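Local coordinates for protein thymidylate synthase thyX (Helicobacter pylori, PDB 3N3Y) that probably catalyses the reductive methylation of dUMP to dTMP, taking carbon from methylenetetrahydrofolate and reducing power from NADPH through its FAD cofactor, at residues Thr17-Ala22 / Gln207-Asp212; Leu121-Asn126 / Met132-Leu137; Glu138-Leu143 / Lys155-Glu160; Tyr168-Asn171 / Asn177-Thr180. One frame throughout, in Å; residues are numbered along the deposited sequence.

Overall arrangement
The four contacts spread along an elongated subunit of a homotetramer. Contacts 2 and 3 share helix 127-145, with centres 12 Å apart, and meet where Pro159 packs on Ala136 and Leu121. Contacts 1 and 4 form a second neighbourhood, centres 13 Å apart, joined by Phe210 and Leu179. Contacts 1 and 3 lie on opposite sides of the chain's centre, their centres 42 Å apart. Each region lies near a ligand site: Lys155 of contact 3 reaches a dUMP phosphate that a neighbouring subunit also binds, Asn171 of contact 4 reads an FAD adenine, and Pro18 of contact 1 touches another dUMP. Contact 2 is farther off, the side chain of Leu137 being about 14 Å from a bound dUMP.

Contact 1: residues Thr17-Ala22 / Gln207-Asp212; sequences TPLDIA and QYLFED
Leu19 is the one residue of 17-22 that touches 207-212, and its two methyl groups divide the work between Tyr208 and Leu209. CD2 of Leu19 lies 3.7 Å from CD1 of Leu209, the side chains running antiparallel past each other. CD1 of Leu19 meets the Tyr208 ring at its edge and in its plane, 3.8 Å from CE1 of Tyr208 and 3.3 Å from its OH. Leu19 and Tyr208 come from opposite directions, and no stacking is involved. Within 207-212, CD2 of Leu209 sits over one face of the tyrosine ring, 3.3 Å above its plane and displaced toward the rim. Leu209 thus supports the ring from one face while the Leu19 methyl abuts its edge.

Polar contacts fix the surroundings. With CG of Tyr208 set between its backbone N and carbonyl carbon (chi1 71°), the hydroxyl reaches the carbonyl O of Lys44 and hydrogen-bonds to it, which places the phenol end beside Leu19. Just before 207-212, His206 NE2 hydrogen-bonds the carbonyl O of Thr17. Ile47 of helix 41-51 packs on both Leu19 and Leu209 and completes the apolar cluster.

Only 109 Å² is buried between the segments. The arrangement is a small leucine-tyrosine cluster by which the C-terminal loop after helix 189-201 clasps the start of helix 20-30. Next to it, Pro18 touches a bound dUMP and packs on His15 of a neighbouring subunit, at the edge of a nucleotide pocket of this ThyX tetramer.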
# COMPACT_ATOMS: atom_id res chain seq x y z
N THR A 17 -16.68 11.75 3.24
CA THR A 17 -17.24 10.83 4.20
C THR A 17 -17.70 11.60 5.43
O THR A 17 -16.91 12.35 6.03
CB THR A 17 -16.19 9.78 4.64
OG1 THR A 17 -15.82 8.97 3.51
CG2 THR A 17 -16.76 8.87 5.70
N PRO A 18 -18.98 11.44 5.80
CA PRO A 18 -19.50 12.09 7.01
C PRO A 18 -18.55 11.81 8.16
O PRO A 18 -18.07 10.68 8.26
CB PRO A 18 -20.84 11.37 7.24
CG PRO A 18 -21.26 10.91 5.90
CD PRO A 18 -19.99 10.61 5.12
N LEU A 19 -18.28 12.81 8.99
CA LEU A 19 -17.39 12.65 10.15
C LEU A 19 -17.79 11.53 11.13
O LEU A 19 -16.94 10.93 11.78
CB LEU A 19 -17.32 13.96 10.95
CG LEU A 19 -16.25 15.00 10.63
CD1 LEU A 19 -16.36 16.15 11.62
CD2 LEU A 19 -14.86 14.38 10.68
N ASP A 20 -19.08 11.29 11.28
CA ASP A 20 -19.54 10.30 12.26
C ASP A 20 -18.96 8.93 11.94
O ASP A 20 -18.75 8.12 12.84
CB ASP A 20 -21.06 10.24 12.31
CG ASP A 20 -21.67 9.87 10.96
OD1 ASP A 20 -21.98 8.67 10.75
OD2 ASP A 20 -21.81 10.79 10.10
N ILE A 21 -18.71 8.65 10.66
CA ILE A 21 -18.05 7.40 10.30
C ILE A 21 -16.77 7.24 11.11
O ILE A 21 -16.48 6.16 11.64
CB ILE A 21 -17.74 7.31 8.80
CG1 ILE A 21 -19.03 7.26 7.99
CG2 ILE A 21 -16.90 6.07 8.51
CD1 ILE A 21 -20.08 6.38 8.60
N ALA A 22 -16.01 8.32 11.22
CA ALA A 22 -14.76 8.30 11.96
C ALA A 22 -14.99 8.08 13.45
O ALA A 22 -14.38 7.19 14.04
CB ALA A 22 -13.96 9.56 11.72
N GLN A 207 -12.45 20.68 8.18
CA GLN A 207 -11.16 21.38 8.07
C GLN A 207 -10.33 21.43 9.35
O GLN A 207 -9.12 21.60 9.28
CB GLN A 207 -11.34 22.77 7.45
CG GLN A 207 -11.42 22.76 5.93
CD GLN A 207 -11.52 24.15 5.35
OE1 GLN A 207 -11.26 25.14 6.05
NE2 GLN A 207 -11.88 24.25 4.08
N TYR A 208 -10.96 21.24 10.51
CA TYR A 208 -10.20 21.29 11.76
C TYR A 208 -9.23 20.13 11.94
O TYR A 208 -8.28 20.22 12.72
CB TYR A 208 -11.15 21.35 12.96
CG TYR A 208 -11.88 20.06 13.21
CD1 TYR A 208 -12.88 19.63 12.35
CD2 TYR A 208 -11.58 19.27 14.33
CE1 TYR A 208 -13.56 18.46 12.58
CE2 TYR A 208 -12.26 18.10 14.57
CZ TYR A 208 -13.25 17.70 13.68
OH TYR A 208 -13.94 16.53 13.89
N LEU A 209 -9.46 19.03 11.23
CA LEU A 209 -8.60 17.86 11.34
C LEU A 209 -7.27 18.11 10.67
O LEU A 209 -6.26 17.50 11.01
CB LEU A 209 -9.25 16.62 10.72
CG LEU A 209 -10.60 16.22 11.31
CD1 LEU A 209 -11.20 15.10 10.49
CD2 LEU A 209 -10.44 15.82 12.76
N PHE A 210 -7.28 19.02 9.70
CA PHE A 210 -6.13 19.24 8.84
C PHE A 210 -5.48 20.59 9.08
O PHE A 210 -4.35 20.81 8.65
CB PHE A 210 -6.55 19.14 7.37
CG PHE A 210 -7.21 17.84 7.03
CD1 PHE A 210 -6.44 16.71 6.77
CD2 PHE A 210 -8.59 17.74 6.99
CE1 PHE A 210 -7.04 15.49 6.47
CE2 PHE A 210 -9.21 16.52 6.68
CZ PHE A 210 -8.42 15.39 6.43
N GLU A 211 -6.19 21.48 9.76
CA GLU A 211 -5.77 22.88 9.88
C GLU A 211 -4.28 23.04 10.21
O GLU A 211 -3.61 23.94 9.69
CB GLU A 211 -6.63 23.62 10.91
CG GLU A 211 -6.67 22.95 12.28
CD GLU A 211 -7.74 23.54 13.20
OE1 GLU A 211 -8.35 22.76 13.98
OE2 GLU A 211 -7.97 24.77 13.13
N ASP A 212 -3.76 22.16 11.06
CA ASP A 212 -2.41 22.30 11.61
C ASP A 212 -1.30 21.64 10.78
O ASP A 212 -0.11 21.87 11.04
CB ASP A 212 -2.39 21.80 13.06
CG ASP A 212 -3.50 22.40 13.91
OD1 ASP A 212 -3.71 23.64 13.85
OD2 ASP A 212 -4.19 21.63 14.63

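Contact 2: residues Leu121-Asn126 / Met132-Leu137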
# COMPACT_ATOMS: atom_id res chain seq x y z
N LEU A 121 -1.15 25.97 -20.69
CA LEU A 121 0.11 26.01 -19.95
C LEU A 121 -0.06 26.62 -18.58
O LEU A 121 -0.86 27.52 -18.39
CB LEU A 121 1.13 26.85 -20.70
CG LEU A 121 1.50 26.35 -22.08
CD1 LEU A 121 2.52 27.29 -22.70
CD2 LEU A 121 2.04 24.91 -21.99
N VAL A 122 0.71 26.13 -17.62
CA VAL A 122 0.82 26.79 -16.33
C VAL A 122 1.93 27.83 -16.38
O VAL A 122 3.08 27.51 -16.67
CB VAL A 122 1.14 25.77 -15.20
CG1 VAL A 122 1.37 26.48 -13.86
CG2 VAL A 122 0.02 24.74 -15.09
N PHE A 123 1.59 29.08 -16.12
CA PHE A 123 2.61 30.13 -16.11
C PHE A 123 3.17 30.27 -14.71
O PHE A 123 2.45 30.07 -13.73
CB PHE A 123 2.03 31.47 -16.55
CG PHE A 123 1.96 31.64 -18.04
CD1 PHE A 123 2.04 30.54 -18.88
CD2 PHE A 123 1.82 32.90 -18.61
CE1 PHE A 123 1.98 30.69 -20.25
CE2 PHE A 123 1.76 33.07 -19.98
CZ PHE A 123 1.84 31.96 -20.81
N VAL A 124 4.45 30.58 -14.63
CA VAL A 124 5.08 30.86 -13.34
C VAL A 124 5.47 32.33 -13.28
O VAL A 124 5.23 33.09 -14.23
CB VAL A 124 6.32 29.99 -13.10
CG1 VAL A 124 5.92 28.54 -13.00
CG2 VAL A 124 7.35 30.22 -14.21
N ASP A 125 6.06 32.76 -12.18
CA ASP A 125 6.44 34.15 -12.05
C ASP A 125 7.80 34.48 -12.61
O ASP A 125 8.70 34.89 -11.91
CB ASP A 125 6.33 34.58 -10.60
CG ASP A 125 6.50 36.07 -10.41
OD1 ASP A 125 5.98 36.89 -11.17
OD2 ASP A 125 7.17 36.43 -9.45
N ASN A 126 7.95 34.26 -13.90
CA ASN A 126 9.02 34.74 -14.70
C ASN A 126 8.54 34.81 -16.11
O ASN A 126 8.11 33.84 -16.65
CB ASN A 126 10.16 33.77 -14.59
CG ASN A 126 11.35 34.22 -15.31
OD1 ASN A 126 11.41 34.16 -16.50
ND2 ASN A 126 12.31 34.67 -14.59
N MET A 132 9.30 30.72 -23.14
CA MET A 132 9.79 29.42 -23.59
C MET A 132 8.70 28.32 -23.58
O MET A 132 8.63 27.49 -24.50
CB MET A 132 11.01 28.97 -22.78
CG MET A 132 12.15 29.98 -22.81
SD MET A 132 12.51 30.65 -24.47
CE MET A 132 14.24 31.05 -24.25
N SER A 133 7.82 28.32 -22.58
CA SER A 133 6.78 27.30 -22.57
C SER A 133 5.89 27.44 -23.78
O SER A 133 5.53 26.44 -24.40
CB SER A 133 5.93 27.34 -21.29
OG SER A 133 6.73 27.04 -20.18
N VAL A 134 5.54 28.67 -24.11
CA VAL A 134 4.74 28.94 -25.31
C VAL A 134 5.46 28.53 -26.59
O VAL A 134 4.86 27.92 -27.48
CB VAL A 134 4.31 30.42 -25.39
CG1 VAL A 134 3.41 30.66 -26.62
CG2 VAL A 134 3.58 30.81 -24.08
N LEU A 135 6.76 28.83 -26.69
CA LEU A 135 7.53 28.36 -27.83
C LEU A 135 7.40 26.84 -27.99
O LEU A 135 7.16 26.34 -29.08
CB LEU A 135 9.01 28.78 -27.73
CG LEU A 135 9.26 30.29 -27.66
CD1 LEU A 135 10.72 30.66 -27.95
CD2 LEU A 135 8.32 31.06 -28.60
N ALA A 136 7.56 26.13 -26.87
CA ALA A 136 7.46 24.66 -26.85
C ALA A 136 6.07 24.21 -27.23
O ALA A 136 5.91 23.22 -27.95
CB ALA A 136 7.85 24.12 -25.47
N LEU A 137 5.07 24.92 -26.74
CA LEU A 137 3.68 24.61 -27.04
C LEU A 137 3.41 24.79 -28.52
O LEU A 137 2.73 23.98 -29.14
CB LEU A 137 2.72 25.47 -26.21
CG LEU A 137 1.22 25.28 -26.49
CD1 LEU A 137 0.73 23.93 -25.98
CD2 LEU A 137 0.40 26.39 -25.87
O HOH W 1 5.41 28.25 -18.01
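Leu121 carries its CG beside the backbone N (chi1 -62°), and the extended second torsion (chi2 -180°) then drives CD1 onto residues 132-137 of helix 127-145. Phe123 uses a similar first torsion (chi1 -83°), which swings the far end of its ring to the same helix. CG2 of Val134 meets both residues.

CD1 of Leu121 is the principal probe: it stands 3.5 Å from the carbonyl C of Ser133, 3.7 Å from CB of Ser133, and 3.9 Å from CD2 of Leu137. The two leucine side chains cross at a slant. CG2 of Val134 lies 3.9 Å from CZ of Phe123, approaching the ring obliquely, and equally far from CD1 of Leu121.

The polar link runs through water. One molecule donates to Val122 O at 2.8 Å and also bonds Ser133 OG, whose strongest partner is the hydroxyl of Ser161. Val122 pairs by its backbone with Ser161 as well, so the same residue steadies both segments.

Past Asp125, the centre of an inverse gamma turn, Asn126 is the N-cap of helix 127-145, its OD1 accepting from Val129 N. The arrangement is thus an N-capped helix whose second and third turns pack against the extended run that leads into it.

Contact 3: residues Glu138-Leu143 / Lys155-Glu160. With UMP (2'-deoxyuridine 5'-monophosphate), chain G.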
# COMPACT_ATOMS: atom_id res chain seq x y z
N GLU A 138 3.96 25.86 -29.09
CA GLU A 138 3.82 26.12 -30.52
C GLU A 138 4.46 25.00 -31.36
O GLU A 138 3.83 24.48 -32.27
CB GLU A 138 4.37 27.51 -30.90
CG GLU A 138 4.26 27.84 -32.40
CD GLU A 138 2.81 27.92 -32.91
OE1 GLU A 138 1.87 28.00 -32.09
OE2 GLU A 138 2.62 27.92 -34.15
N ASN A 139 5.70 24.62 -31.06
CA ASN A 139 6.30 23.46 -31.74
C ASN A 139 5.45 22.19 -31.63
O ASN A 139 5.32 21.45 -32.61
CB ASN A 139 7.72 23.21 -31.25
CG ASN A 139 8.70 24.24 -31.79
OD1 ASN A 139 9.75 24.51 -31.20
ND2 ASN A 139 8.35 24.84 -32.90
N LEU A 140 4.88 21.96 -30.45
CA LEU A 140 4.00 20.81 -30.22
C LEU A 140 2.78 20.90 -31.12
O LEU A 140 2.37 19.92 -31.73
CB LEU A 140 3.55 20.77 -28.75
CG LEU A 140 2.71 19.57 -28.28
CD1 LEU A 140 3.48 18.28 -28.51
CD2 LEU A 140 2.28 19.69 -26.81
N ARG A 141 2.19 22.09 -31.19
CA ARG A 141 1.03 22.33 -32.04
C ARG A 141 1.35 22.01 -33.50
O ARG A 141 0.59 21.31 -34.17
CB ARG A 141 0.51 23.76 -31.93
CG ARG A 141 -0.79 23.97 -32.67
CD ARG A 141 -1.08 25.42 -32.97
NE ARG A 141 -0.09 26.04 -33.85
CZ ARG A 141 -0.13 26.00 -35.18
NH1 ARG A 141 -1.10 25.35 -35.81
NH2 ARG A 141 0.81 26.61 -35.89
N VAL A 142 2.48 22.51 -33.98
CA VAL A 142 2.93 22.22 -35.33
C VAL A 142 3.10 20.70 -35.61
O VAL A 142 2.65 20.21 -36.64
CB VAL A 142 4.21 23.01 -35.68
CG1 VAL A 142 4.84 22.51 -36.97
CG2 VAL A 142 3.88 24.52 -35.77
N LEU A 143 3.73 19.97 -34.69
CA LEU A 143 3.93 18.53 -34.88
C LEU A 143 2.61 17.83 -35.11
O LEU A 143 2.49 16.98 -36.00
CB LEU A 143 4.61 17.90 -33.67
CG LEU A 143 6.06 18.32 -33.41
CD1 LEU A 143 6.53 17.79 -32.05
CD2 LEU A 143 6.98 17.87 -34.53
N LYS A 155 4.10 13.69 -27.94
CA LYS A 155 4.19 13.98 -26.50
C LYS A 155 5.63 14.18 -25.97
O LYS A 155 5.82 14.81 -24.94
CB LYS A 155 3.42 12.93 -25.67
CG LYS A 155 4.08 11.56 -25.64
CD LYS A 155 3.19 10.50 -25.00
CE LYS A 155 3.57 10.25 -23.53
NZ LYS A 155 3.24 11.40 -22.65
N TYR A 156 6.63 13.66 -26.69
CA TYR A 156 8.04 13.88 -26.37
C TYR A 156 8.49 15.34 -26.46
O TYR A 156 9.48 15.72 -25.84
CB TYR A 156 8.94 12.97 -27.23
CG TYR A 156 8.89 11.57 -26.68
CD1 TYR A 156 7.80 10.74 -26.93
CD2 TYR A 156 9.90 11.09 -25.84
CE1 TYR A 156 7.72 9.46 -26.38
CE2 TYR A 156 9.83 9.82 -25.28
CZ TYR A 156 8.73 9.01 -25.56
OH TYR A 156 8.62 7.73 -25.02
N ALA A 157 7.76 16.15 -27.20
CA ALA A 157 8.11 17.56 -27.34
C ALA A 157 7.36 18.45 -26.35
O ALA A 157 7.54 19.65 -26.33
CB ALA A 157 7.84 18.02 -28.76
N MET A 158 6.49 17.86 -25.54
CA MET A 158 5.63 18.65 -24.67
C MET A 158 6.38 19.20 -23.44
O MET A 158 7.16 18.48 -22.81
CB MET A 158 4.45 17.78 -24.26
CG MET A 158 3.51 18.38 -23.24
SD MET A 158 2.15 17.23 -22.95
CE MET A 158 3.06 15.78 -22.43
N PRO A 159 6.16 20.47 -23.10
CA PRO A 159 6.82 21.03 -21.92
C PRO A 159 6.13 20.58 -20.64
O PRO A 159 4.93 20.25 -20.65
CB PRO A 159 6.63 22.53 -22.11
CG PRO A 159 5.26 22.62 -22.69
CD PRO A 159 5.21 21.44 -23.68
N GLU A 160 6.86 20.56 -19.53
CA GLU A 160 6.28 20.16 -18.25
C GLU A 160 5.21 21.11 -17.73
O GLU A 160 4.42 20.74 -16.88
CB GLU A 160 7.37 19.99 -17.20
CG GLU A 160 8.45 19.02 -17.60
CD GLU A 160 8.45 17.78 -16.74
OE1 GLU A 160 8.38 17.93 -15.50
OE2 GLU A 160 8.53 16.66 -17.31
N1 UMP G . -0.70 6.68 -17.82
C2 UMP G . 0.13 5.58 -17.74
N3 UMP G . 0.33 4.80 -18.86
C4 UMP G . -0.30 5.13 -20.06
C5 UMP G . -1.14 6.25 -20.14
C6 UMP G . -1.32 7.01 -19.00
O2 UMP G . 0.68 5.30 -16.67
O4 UMP G . -0.10 4.44 -21.05
C1' UMP G . -0.88 7.51 -16.62
C2' UMP G . 0.42 8.30 -16.43
C3' UMP G . -0.07 9.70 -16.10
C4' UMP G . -1.44 9.78 -16.75
O3' UMP G . -0.21 9.82 -14.71
O4' UMP G . -1.91 8.45 -16.82
C5' UMP G . -1.38 10.37 -18.16
O5' UMP G . -0.26 9.83 -18.83
P UMP G . 0.11 10.10 -20.37
OP1 UMP G . 0.33 11.57 -20.49
OP2 UMP G . -0.97 9.57 -21.29
OP3 UMP G . 1.36 9.35 -20.70
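CB of Ala157 presses against CD1 of Leu143 at 3.5 Å, and the unusual feature is that the same short 3-10 turn carries Lys155, which turns away from the helix to a nucleotide phosphate. The closest CA pair, Leu140 CA and Ala157 CA, is 6.0 Å apart. Leu140 lies alongside Met158, the two pointing the same way, with CD2 of Leu140 3.9 Å from CB of Met158. Met158 extends past this point: its thioether end continues to Arg74 and Ser93, both dUMP-binding residues.

The CB of Lys155 points away from helix 127-145. Its chain starts from between the backbone N and the carbonyl carbon (chi1 70°) and bends again at its last two torsions, which brings NZ to within 3.4 Å of OP3 of dUMP, a weak hydrogen bond. Ser93 OG also bonds NZ and would help position it.

On the helix itself, Arg141 and Glu138 form a salt bridge one turn apart. Arg141 NH2 donates to Glu138 OE2 over 2.8 Å, nearly straight at 164°. The acceptor lies in the guanidinium plane, whereas NH2 comes to OE2 from the syn side but 30° out of the carboxylate plane. Phe106 N bonds the other carboxylate oxygen, OE1, tying this pair to the loop between helices 93-96 and 111-117.

Ser92, Ser93, Arg74 and Arg94 join Lys155 around the dUMP, while Arg82 and Arg182 come from a neighbouring subunit. The 3-10 turn belongs to the dUMP site of ThyX shared between subunits, and helix 127-145 packs behind it.

Contact 4: residues Tyr168-Asn171 / Asn177-Thr180. With FAD (flavin-adenine dinucleotide), chain K.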
# COMPACT_ATOMS: atom_id res chain seq x y z
N TYR A 168 -8.80 12.85 -8.12
CA TYR A 168 -7.86 12.44 -7.09
C TYR A 168 -8.65 12.04 -5.86
O TYR A 168 -9.41 12.84 -5.32
CB TYR A 168 -6.94 13.62 -6.77
CG TYR A 168 -5.76 13.30 -5.88
CD1 TYR A 168 -4.75 12.44 -6.32
CD2 TYR A 168 -5.63 13.88 -4.62
CE1 TYR A 168 -3.66 12.15 -5.52
CE2 TYR A 168 -4.53 13.60 -3.82
CZ TYR A 168 -3.56 12.73 -4.28
OH TYR A 168 -2.48 12.43 -3.50
N SER A 169 -8.48 10.80 -5.39
CA SER A 169 -9.16 10.37 -4.17
C SER A 169 -8.15 9.95 -3.12
O SER A 169 -7.17 9.27 -3.42
CB SER A 169 -10.13 9.22 -4.45
OG SER A 169 -11.13 9.66 -5.34
N ILE A 170 -8.40 10.34 -1.88
CA ILE A 170 -7.44 10.14 -0.83
C ILE A 170 -8.14 10.08 0.54
O ILE A 170 -9.15 10.78 0.77
CB ILE A 170 -6.36 11.25 -0.89
CG1 ILE A 170 -5.23 11.03 0.13
CG2 ILE A 170 -6.98 12.65 -0.75
CD1 ILE A 170 -4.11 12.03 -0.01
N ASN A 171 -7.63 9.25 1.44
CA ASN A 171 -8.18 9.19 2.79
C ASN A 171 -7.56 10.25 3.71
O ASN A 171 -6.54 10.85 3.36
CB ASN A 171 -8.13 7.77 3.38
CG ASN A 171 -6.74 7.36 3.85
OD1 ASN A 171 -5.99 8.13 4.45
ND2 ASN A 171 -6.41 6.10 3.60
N ASN A 177 -0.62 13.63 5.61
CA ASN A 177 0.77 13.46 5.17
C ASN A 177 1.05 14.39 3.97
O ASN A 177 1.96 15.20 4.01
CB ASN A 177 1.05 11.97 4.84
CG ASN A 177 2.53 11.70 4.44
OD1 ASN A 177 3.47 12.04 5.16
ND2 ASN A 177 2.71 11.09 3.27
N LEU A 178 0.25 14.26 2.92
CA LEU A 178 0.35 15.12 1.74
C LEU A 178 0.44 16.61 2.11
O LEU A 178 1.37 17.30 1.68
CB LEU A 178 -0.84 14.89 0.80
CG LEU A 178 -0.84 15.66 -0.52
CD1 LEU A 178 0.47 15.45 -1.25
CD2 LEU A 178 -2.01 15.24 -1.42
N LEU A 179 -0.51 17.10 2.91
CA LEU A 179 -0.56 18.51 3.28
C LEU A 179 0.69 18.95 4.01
O LEU A 179 1.21 20.03 3.75
CB LEU A 179 -1.79 18.83 4.12
CG LEU A 179 -3.14 18.64 3.42
CD1 LEU A 179 -4.27 19.06 4.34
CD2 LEU A 179 -3.19 19.42 2.13
N THR A 180 1.19 18.11 4.90
CA THR A 180 2.41 18.42 5.62
C THR A 180 3.64 18.53 4.71
O THR A 180 4.37 19.52 4.77
CB THR A 180 2.68 17.37 6.71
OG1 THR A 180 1.56 17.32 7.59
CG2 THR A 180 3.94 17.70 7.51
PA FAD K . 1.36 -0.10 8.46
O1A FAD K . 2.52 -1.06 8.26
O2A FAD K . 0.00 -0.71 8.18
O5B FAD K . 1.56 1.18 7.53
C5B FAD K . 2.82 1.81 7.47
C4B FAD K . 2.56 3.27 7.14
O4B FAD K . 1.94 3.34 5.86
C3B FAD K . 1.57 3.89 8.13
O3B FAD K . 2.23 4.50 9.21
C2B FAD K . 0.80 4.87 7.27
O2B FAD K . 1.54 6.06 7.15
C1B FAD K . 0.86 4.25 5.90
N9A FAD K . -0.37 3.55 5.48
C8A FAD K . -0.53 2.21 5.25
N7A FAD K . -1.80 2.00 4.84
C5A FAD K . -2.44 3.20 4.80
C6A FAD K . -3.74 3.57 4.47
N6A FAD K . -4.57 2.69 3.91
N1A FAD K . -4.10 4.89 4.54
C2A FAD K . -3.19 5.85 4.94
N3A FAD K . -1.92 5.47 5.28
C4A FAD K . -1.55 4.18 5.20
N1 FAD K . -5.99 -1.32 16.10
C2 FAD K . -7.34 -1.45 16.37
O2 FAD K . -8.13 -1.68 15.47
N3 FAD K . -7.82 -1.31 17.65
C4 FAD K . -6.96 -1.04 18.69
O4 FAD K . -7.42 -0.92 19.82
C4X FAD K . -5.59 -0.92 18.45
N5 FAD K . -4.72 -0.65 19.49
C5X FAD K . -3.37 -0.54 19.22
C6 FAD K . -2.49 -0.28 20.27
C7 FAD K . -1.13 -0.16 20.02
C7M FAD K . -0.19 0.12 21.16
C8 FAD K . -0.64 -0.30 18.72
C8M FAD K . 0.83 -0.17 18.45
C9 FAD K . -1.52 -0.56 17.66
C9A FAD K . -2.88 -0.67 17.91
N10 FAD K . -3.76 -0.94 16.87
C10 FAD K . -5.11 -1.06 17.14
C1' FAD K . -3.27 -1.13 15.46
C2' FAD K . -2.97 0.15 14.70
O2' FAD K . -4.15 0.94 14.59
C3' FAD K . -2.42 -0.15 13.30
O3' FAD K . -3.37 -0.82 12.50
C4' FAD K . -1.13 -0.96 13.33
O4' FAD K . -0.30 -0.46 14.34
C5' FAD K . -0.35 -0.74 12.05
O5' FAD K . 0.14 0.60 12.10
P FAD K . 0.48 1.41 10.75
O1P FAD K . 1.18 2.71 11.08
O2P FAD K . -0.80 1.65 9.99
O3P FAD K . 1.53 0.46 9.97
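The CB of Leu178 is directed toward the strand, and its CD2 meets both Tyr168 and Ile170. It approaches Tyr168 from the opposite direction, reaching the phenol end of the ring: CD2 of Leu178 lies 3.5 Å from OH and 3.8 Å from CE2 of Tyr168. The methyl stands obliquely to the ring. Ile170, two residues on and so on the same side of the strand, crosses Leu178 at an angle, its CD1 4.1 Å from CD2 of Leu178. Tyr168 extends with CG trans to the backbone N (chi1 -170°), and this brings the hydroxyl end of the ring to the leucine methyl. Only 96 Å² is buried, since a single methyl, CD2 of Leu178, makes the contacts.

Beyond this packing, both segments also contribute residues that bind FAD. Asn171 ND2 donates to the adenine N1A over 2.8 Å with an almost linear N-H...N angle of 171°, while its OD1 accepts from Ser174 N as N-cap of helix 172-182. The amide is thus held from both ends, one on the cofactor and one on the helix. Asn177 ND2 binds O1P of a different FAD, and Asn177 of a neighbouring subunit binds the FAD read by Asn171.

Strand 163-171 runs between strands 64-73 and 87-90 in the antiparallel sheet, with helix 172-182 following directly and turning back against it. Leu80 of helix 74-80 touches both Tyr168 and Leu178, Phe67 of strand 64-73 adjoins Ile170, and Leu198 of helix 189-201 packs on Leu178.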